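Local coordinates for protein L-Ala-D/L-Glu epimerase, a muconate lactonizing enzyme (Klebsiella pneumoniae subsp. pneumoniae MGH 78578, PDB 3FCP) that belongs to the muconate lactonizing enzyme family of the enolase superfamily and binds a magnesium ion in its barrel domain, at residues W13-P18 with L35-L40; D222-P227 with Q241-A246; A234-L239 with Q265-A270. All blocks are in the same frame, centred on the assembly; numbering follows the deposited sequence.

Contact 1 of 3, residues W13-P18 with L35-L40; sequences WIVDVP and LVIVRL
V15 and I37 form the apolar centre of this antiparallel pairing, with V15 CG2 4.0 Å from I37 CG1. The two strands belong to the three-stranded sheet of the enolase-type N-terminal domain. V17 and L35 extend the same patch, through V17 CG2 and L35 CD1. On the other face, I14 and V36 make a looser contact, and V36 is covered there by helix 65-80. L367 and Y370 of helix 364-370 pack on V15, on the face it shares with I37.

The backbone holds the register with four hydrogen bonds. W13 and I37 exchange N-H and C=O in both directions, and so do V15 and L35. The bond from V15 N to L35 O is short at 2.7 Å and nearly straight (176°). I14 and V36, between them, are the non-hydrogen-bonded pair.

At the polar edge, the W13 side chain slants across that of R39. R39 bends at chi3 (59°), and its NE forms a salt bridge with E11. The indole and guanidinium planes stand 82° apart, so the rim of the ring faces the flat of the guanidinium. W13 CZ2 is 3.7 Å from R39 NH2, and W13 CH2 sits 3.4 Å above the guanidinium plane, offset toward its rim.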
# COMPACT_ATOMS: atom_id res chain seq x y z
N TRP A 13 -5.71 -44.46 23.42
CA TRP A 13 -5.30 -44.50 24.81
C TRP A 13 -4.42 -43.31 25.12
O TRP A 13 -3.68 -42.84 24.25
CB TRP A 13 -4.46 -45.75 25.09
CG TRP A 13 -5.06 -47.05 24.66
CD1 TRP A 13 -5.77 -47.91 25.44
CD2 TRP A 13 -4.92 -47.67 23.38
NE1 TRP A 13 -6.08 -49.04 24.71
CE2 TRP A 13 -5.57 -48.92 23.45
CE3 TRP A 13 -4.30 -47.29 22.18
CZ2 TRP A 13 -5.62 -49.80 22.36
CZ3 TRP A 13 -4.35 -48.17 21.10
CH2 TRP A 13 -5.01 -49.41 21.20
N ILE A 14 -4.50 -42.83 26.36
CA ILE A 14 -3.62 -41.75 26.78
C ILE A 14 -2.52 -42.53 27.46
O ILE A 14 -2.77 -43.29 28.39
CB ILE A 14 -4.28 -40.80 27.80
CG1 ILE A 14 -5.41 -40.01 27.13
CG2 ILE A 14 -3.23 -39.86 28.36
CD1 ILE A 14 -6.11 -39.01 28.05
N VAL A 15 -1.30 -42.36 26.97
CA VAL A 15 -0.16 -43.08 27.52
C VAL A 15 0.83 -42.13 28.16
O VAL A 15 1.23 -41.14 27.55
CB VAL A 15 0.56 -43.86 26.41
CG1 VAL A 15 1.68 -44.68 26.99
CG2 VAL A 15 -0.43 -44.76 25.69
N ASP A 16 1.20 -42.42 29.40
CA ASP A 16 2.16 -41.59 30.12
C ASP A 16 3.47 -42.36 30.19
O ASP A 16 3.58 -43.36 30.92
CB ASP A 16 1.66 -41.27 31.53
CG ASP A 16 0.38 -40.45 31.52
OD1 ASP A 16 0.32 -39.48 30.73
OD2 ASP A 16 -0.54 -40.76 32.29
N VAL A 17 4.44 -41.91 29.42
CA VAL A 17 5.75 -42.54 29.36
C VAL A 17 6.77 -41.68 30.08
O VAL A 17 6.73 -40.45 29.99
CB VAL A 17 6.20 -42.75 27.90
CG1 VAL A 17 5.28 -43.74 27.21
CG2 VAL A 17 6.19 -41.43 27.15
N PRO A 18 7.70 -42.32 30.80
CA PRO A 18 8.74 -41.61 31.55
C PRO A 18 9.80 -40.96 30.65
O PRO A 18 10.19 -41.51 29.62
CB PRO A 18 9.33 -42.71 32.43
CG PRO A 18 9.24 -43.90 31.54
CD PRO A 18 7.84 -43.78 30.97
N LEU A 35 1.25 -39.22 25.67
CA LEU A 35 0.96 -39.44 24.26
C LEU A 35 -0.45 -39.97 24.06
O LEU A 35 -0.93 -40.77 24.87
CB LEU A 35 1.93 -40.47 23.67
CG LEU A 35 3.41 -40.46 24.09
CD1 LEU A 35 4.11 -41.67 23.50
CD2 LEU A 35 4.08 -39.17 23.63
N VAL A 36 -1.12 -39.53 23.01
CA VAL A 36 -2.44 -40.08 22.70
C VAL A 36 -2.18 -40.98 21.50
O VAL A 36 -1.86 -40.51 20.40
CB VAL A 36 -3.48 -39.01 22.34
CG1 VAL A 36 -4.80 -39.69 22.01
CG2 VAL A 36 -3.68 -38.05 23.51
N ILE A 37 -2.30 -42.29 21.73
CA ILE A 37 -2.05 -43.28 20.71
C ILE A 37 -3.37 -43.82 20.16
O ILE A 37 -4.34 -44.01 20.91
CB ILE A 37 -1.22 -44.46 21.29
CG1 ILE A 37 0.14 -43.94 21.77
CG2 ILE A 37 -1.05 -45.57 20.26
CD1 ILE A 37 1.00 -43.35 20.68
N VAL A 38 -3.40 -44.05 18.86
CA VAL A 38 -4.59 -44.57 18.22
C VAL A 38 -4.28 -45.81 17.40
O VAL A 38 -3.20 -45.94 16.82
CB VAL A 38 -5.23 -43.50 17.29
CG1 VAL A 38 -4.19 -42.95 16.33
CG2 VAL A 38 -6.39 -44.10 16.50
N ARG A 39 -5.24 -46.74 17.38
CA ARG A 39 -5.12 -47.94 16.56
C ARG A 39 -6.42 -48.02 15.79
O ARG A 39 -7.51 -48.07 16.38
CB ARG A 39 -4.93 -49.20 17.41
CG ARG A 39 -4.82 -50.47 16.55
CD ARG A 39 -4.36 -51.66 17.35
NE ARG A 39 -5.25 -51.95 18.46
CZ ARG A 39 -4.95 -52.76 19.47
NH1 ARG A 39 -3.77 -53.36 19.51
NH2 ARG A 39 -5.82 -52.96 20.45
N LEU A 40 -6.32 -48.01 14.47
CA LEU A 40 -7.48 -48.07 13.62
C LEU A 40 -7.51 -49.43 12.93
O LEU A 40 -6.53 -49.84 12.32
CB LEU A 40 -7.43 -46.94 12.58
CG LEU A 40 -8.63 -46.75 11.65
CD1 LEU A 40 -8.66 -45.30 11.16
CD2 LEU A 40 -8.55 -47.72 10.49

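Contact 2 of 3, residues D222-P227 with Q241-A246; sequences DLIEQP and QQIETA
Peptide units of I224 and A246 are the flat groups that meet here. The N-H of I224 reaches A246 O at 2.9 Å, with an N-H...O angle of 157°. The donor is tilted 16° from the plane of the A246 carbonyl. L223 CA lies 3.3 Å from the same oxygen, in a CA-H...O contact. A246 O therefore has two neighbours from the partner strand.

The contact closes a beta-alpha-beta unit of the C-terminal barrel. Strand 223-225 runs into helix 233-242, and the chain then turns back to begin the parallel strand 246-249. E244 is the centre of an inverse gamma turn in the link that follows the helix.

Side chains pack around this backbone bond. On one side L223 CD1 presses on A246 CB at 3.5 Å, tighter than usual for two carbons. L223 CG lies anti to its own N (chi1 -172°), and CD1 ends over the alanine methyl. Elsewhere I224 CD1 meets T245 CG2 at 3.6 Å, and I243 CG2 lies a little farther off. The I224 side chain crosses both of these at about a right angle. C213 of helix 206-218 packs on I224 and I243, so this small apolar patch continues into the neighbouring helix.

Just past the strand, the chain comes to the metal site. Q226 OE1 takes hydrogen bonds from the backbone N of D250 and of A252, in the loop that carries the magnesium ligands D250 and E251. The T245 hydroxyl is bonded to V221 O; T245 OG1 also lies 3.3 Å from D222 O, a close approach and not a hydrogen bond.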
# COMPACT_ATOMS: atom_id res chain seq x y z
N ASP A 222 21.96 -18.27 13.37
CA ASP A 222 21.47 -18.56 12.02
C ASP A 222 19.97 -18.49 11.84
O ASP A 222 19.48 -18.26 10.73
CB ASP A 222 21.93 -19.94 11.57
CG ASP A 222 23.43 -20.07 11.50
OD1 ASP A 222 24.10 -19.09 11.12
OD2 ASP A 222 23.94 -21.17 11.80
N LEU A 223 19.23 -18.72 12.91
CA LEU A 223 17.77 -18.73 12.82
C LEU A 223 17.14 -18.38 14.16
O LEU A 223 17.56 -18.87 15.21
CB LEU A 223 17.32 -20.13 12.38
CG LEU A 223 15.86 -20.39 12.02
CD1 LEU A 223 15.52 -19.68 10.70
CD2 LEU A 223 15.64 -21.90 11.88
N ILE A 224 16.11 -17.54 14.12
CA ILE A 224 15.39 -17.13 15.32
C ILE A 224 13.95 -17.61 15.16
O ILE A 224 13.25 -17.16 14.25
CB ILE A 224 15.37 -15.59 15.48
CG1 ILE A 224 16.81 -15.04 15.48
CG2 ILE A 224 14.65 -15.21 16.77
CD1 ILE A 224 16.89 -13.50 15.44
N GLU A 225 13.51 -18.51 16.04
CA GLU A 225 12.17 -19.06 15.97
C GLU A 225 11.12 -18.33 16.81
O GLU A 225 11.34 -18.04 17.99
CB GLU A 225 12.20 -20.54 16.38
CG GLU A 225 10.90 -21.30 16.11
CD GLU A 225 10.96 -22.76 16.56
OE1 GLU A 225 12.08 -23.28 16.78
OE2 GLU A 225 9.89 -23.38 16.69
N GLN A 226 9.99 -18.03 16.17
CA GLN A 226 8.84 -17.36 16.79
C GLN A 226 9.21 -16.42 17.93
O GLN A 226 8.81 -16.63 19.08
CB GLN A 226 7.86 -18.43 17.29
CG GLN A 226 6.45 -17.93 17.59
CD GLN A 226 5.73 -17.44 16.35
OE1 GLN A 226 5.61 -18.16 15.35
NE2 GLN A 226 5.23 -16.21 16.41
N PRO A 227 9.96 -15.35 17.62
CA PRO A 227 10.38 -14.38 18.65
C PRO A 227 9.23 -13.68 19.35
O PRO A 227 9.29 -13.43 20.55
CB PRO A 227 11.27 -13.42 17.87
CG PRO A 227 10.72 -13.49 16.46
CD PRO A 227 10.48 -14.97 16.30
N GLN A 241 11.51 -8.69 7.88
CA GLN A 241 11.95 -7.75 6.85
C GLN A 241 13.11 -6.86 7.29
O GLN A 241 13.81 -6.29 6.45
CB GLN A 241 10.77 -6.88 6.41
CG GLN A 241 9.71 -7.65 5.60
CD GLN A 241 8.40 -6.89 5.47
OE1 GLN A 241 7.48 -7.32 4.78
NE2 GLN A 241 8.30 -5.75 6.15
N GLN A 242 13.34 -6.73 8.60
CA GLN A 242 14.42 -5.87 9.07
C GLN A 242 15.60 -6.56 9.78
O GLN A 242 16.70 -6.03 9.80
CB GLN A 242 13.84 -4.79 9.98
CG GLN A 242 13.19 -5.32 11.24
CD GLN A 242 12.46 -4.25 12.03
OE1 GLN A 242 11.99 -4.51 13.15
NE2 GLN A 242 12.35 -3.05 11.46
N ILE A 243 15.36 -7.75 10.35
CA ILE A 243 16.41 -8.48 11.06
C ILE A 243 17.40 -9.16 10.12
O ILE A 243 17.01 -9.85 9.17
CB ILE A 243 15.77 -9.53 12.00
CG1 ILE A 243 14.87 -8.82 13.02
CG2 ILE A 243 16.85 -10.34 12.72
CD1 ILE A 243 15.58 -7.69 13.80
N GLU A 244 18.69 -8.99 10.39
CA GLU A 244 19.73 -9.55 9.54
C GLU A 244 20.13 -11.01 9.74
O GLU A 244 21.31 -11.36 9.80
CB GLU A 244 20.96 -8.64 9.56
CG GLU A 244 20.61 -7.20 9.14
CD GLU A 244 21.82 -6.28 9.00
OE1 GLU A 244 22.88 -6.56 9.60
OE2 GLU A 244 21.69 -5.25 8.31
N THR A 245 19.12 -11.86 9.86
CA THR A 245 19.28 -13.29 9.96
C THR A 245 17.90 -13.88 9.70
O THR A 245 16.91 -13.14 9.65
CB THR A 245 19.84 -13.77 11.32
OG1 THR A 245 20.31 -15.11 11.16
CG2 THR A 245 18.78 -13.74 12.41
N ALA A 246 17.82 -15.19 9.52
CA ALA A 246 16.55 -15.84 9.23
C ALA A 246 15.57 -15.97 10.40
O ALA A 246 15.98 -16.22 11.54
CB ALA A 246 16.81 -17.22 8.62

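Contact 3 of 3, residues A234-L239 with Q265-A270; sequences AALVRL and QGFTGA
V237, which packs against G266 and F267, also shares a polar partner with their segment. Its carbonyl O is hydrogen-bonded to S240 OG, and T268 N binds the same hydroxyl oxygen. S240 thus ties helix 233-242 to the loop that leads from helix 256-264 to strand 270-273 of the barrel.

On the helix side V237 carries most of the direct contact. Its CG1 comes 3.9 Å from G266 C. Its CG2 is 3.7 Å from Q265 NE2, where the extended glutamine chain slants across the valine. Q265 NE2 also approaches A234 CA, at 3.8 Å. G266 has a positive phi (112°) and ends helix 256-264 in a Schellman motif. This turn takes the chain past V237.

Deeper in, L236 and F267 cross at a slant. L236 CG is 3.9 Å from F267 CE1, and L236 CD2 is close to the same ring atom. With chi1 of 174°, F267 sends its ring from beside V237 toward the leucine. L262 of helix 256-264 and I247 of strand 246-249 pack on both L236 and F267.

No hydrogen bond passes directly between the two segments. Across the contact itself the fit is van der Waals, including the Q265 amide laid against the valine, and S240 OG adds a polar tie from outside the two segments.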
# COMPACT_ATOMS: atom_id res chain seq x y z
N ALA A 234 1.91 -9.20 12.73
CA ALA A 234 2.39 -7.96 12.14
C ALA A 234 3.84 -7.73 12.56
O ALA A 234 4.68 -7.35 11.74
CB ALA A 234 1.51 -6.79 12.59
N ALA A 235 4.14 -7.97 13.84
CA ALA A 235 5.51 -7.80 14.34
C ALA A 235 6.44 -8.84 13.71
O ALA A 235 7.58 -8.53 13.36
CB ALA A 235 5.53 -7.93 15.86
N LEU A 236 5.95 -10.07 13.58
CA LEU A 236 6.75 -11.15 13.00
C LEU A 236 7.17 -10.76 11.58
O LEU A 236 8.33 -10.92 11.20
CB LEU A 236 5.96 -12.46 12.96
CG LEU A 236 6.77 -13.68 12.50
CD1 LEU A 236 7.82 -14.00 13.56
CD2 LEU A 236 5.86 -14.88 12.29
N VAL A 237 6.23 -10.25 10.80
CA VAL A 237 6.53 -9.83 9.43
C VAL A 237 7.55 -8.70 9.39
O VAL A 237 8.50 -8.74 8.60
CB VAL A 237 5.25 -9.35 8.71
CG1 VAL A 237 5.60 -8.73 7.36
CG2 VAL A 237 4.29 -10.54 8.52
N ARG A 238 7.36 -7.70 10.25
CA ARG A 238 8.27 -6.56 10.30
C ARG A 238 9.68 -7.04 10.65
O ARG A 238 10.66 -6.63 10.02
CB ARG A 238 7.78 -5.54 11.34
CG ARG A 238 8.67 -4.30 11.46
CD ARG A 238 8.08 -3.27 12.45
NE ARG A 238 7.87 -3.82 13.78
CZ ARG A 238 6.68 -4.02 14.33
NH1 ARG A 238 5.58 -3.71 13.66
NH2 ARG A 238 6.58 -4.54 15.55
N LEU A 239 9.78 -7.90 11.65
CA LEU A 239 11.07 -8.44 12.06
C LEU A 239 11.72 -9.21 10.91
O LEU A 239 12.91 -9.05 10.65
CB LEU A 239 10.90 -9.34 13.28
CG LEU A 239 10.49 -8.60 14.56
CD1 LEU A 239 10.02 -9.59 15.61
CD2 LEU A 239 11.68 -7.79 15.08
N GLN A 265 1.30 -11.49 3.40
CA GLN A 265 1.52 -10.33 4.25
C GLN A 265 2.95 -9.79 4.12
O GLN A 265 3.23 -8.67 4.53
CB GLN A 265 1.24 -10.72 5.69
CG GLN A 265 0.81 -9.58 6.59
CD GLN A 265 0.39 -10.08 7.96
OE1 GLN A 265 -0.34 -11.07 8.07
NE2 GLN A 265 0.84 -9.39 9.01
N GLY A 266 3.84 -10.60 3.54
CA GLY A 266 5.21 -10.16 3.36
C GLY A 266 6.27 -10.87 4.19
O GLY A 266 7.44 -10.50 4.16
N PHE A 267 5.87 -11.90 4.93
CA PHE A 267 6.82 -12.63 5.76
C PHE A 267 7.87 -13.34 4.90
O PHE A 267 7.54 -13.97 3.90
CB PHE A 267 6.11 -13.69 6.61
CG PHE A 267 7.06 -14.57 7.39
CD1 PHE A 267 7.62 -14.13 8.59
CD2 PHE A 267 7.42 -15.82 6.91
CE1 PHE A 267 8.52 -14.93 9.30
CE2 PHE A 267 8.32 -16.63 7.60
CZ PHE A 267 8.87 -16.18 8.80
N THR A 268 9.12 -13.24 5.31
CA THR A 268 10.19 -13.92 4.59
C THR A 268 11.03 -14.66 5.62
O THR A 268 11.38 -14.11 6.67
CB THR A 268 11.06 -12.94 3.77
OG1 THR A 268 12.07 -13.68 3.06
CG2 THR A 268 11.72 -11.91 4.67
N GLY A 269 11.33 -15.92 5.33
CA GLY A 269 12.10 -16.75 6.22
C GLY A 269 11.70 -18.20 6.02
O GLY A 269 11.65 -18.68 4.88
N ALA A 270 11.37 -18.90 7.10
CA ALA A 270 10.98 -20.30 7.00
C ALA A 270 9.80 -20.65 7.89
O ALA A 270 9.46 -19.90 8.82
CB ALA A 270 12.18 -21.20 7.34

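Contacts 2 and 3 are neighbours in the barrel domain, their centres about 9 Å apart. Both use helix 233-242, and their segments alternate along the chain. They touch where P227 CD lies 3.9 Å from L236 CD1. Contact 1 stands apart in the N-terminal domain, on the opposite side of the chain's centre. Its centre is about 36 Å from the centres of both other contacts. Its nearest atoms are about 18 Å from contact 2 and about 25 Å from contact 3. The magnesium ion, bound by N201, D250 and E251, lies near the barrel pair: the side chains of I224 in contact 2 and L236 in contact 3 are each about 11 Å from it.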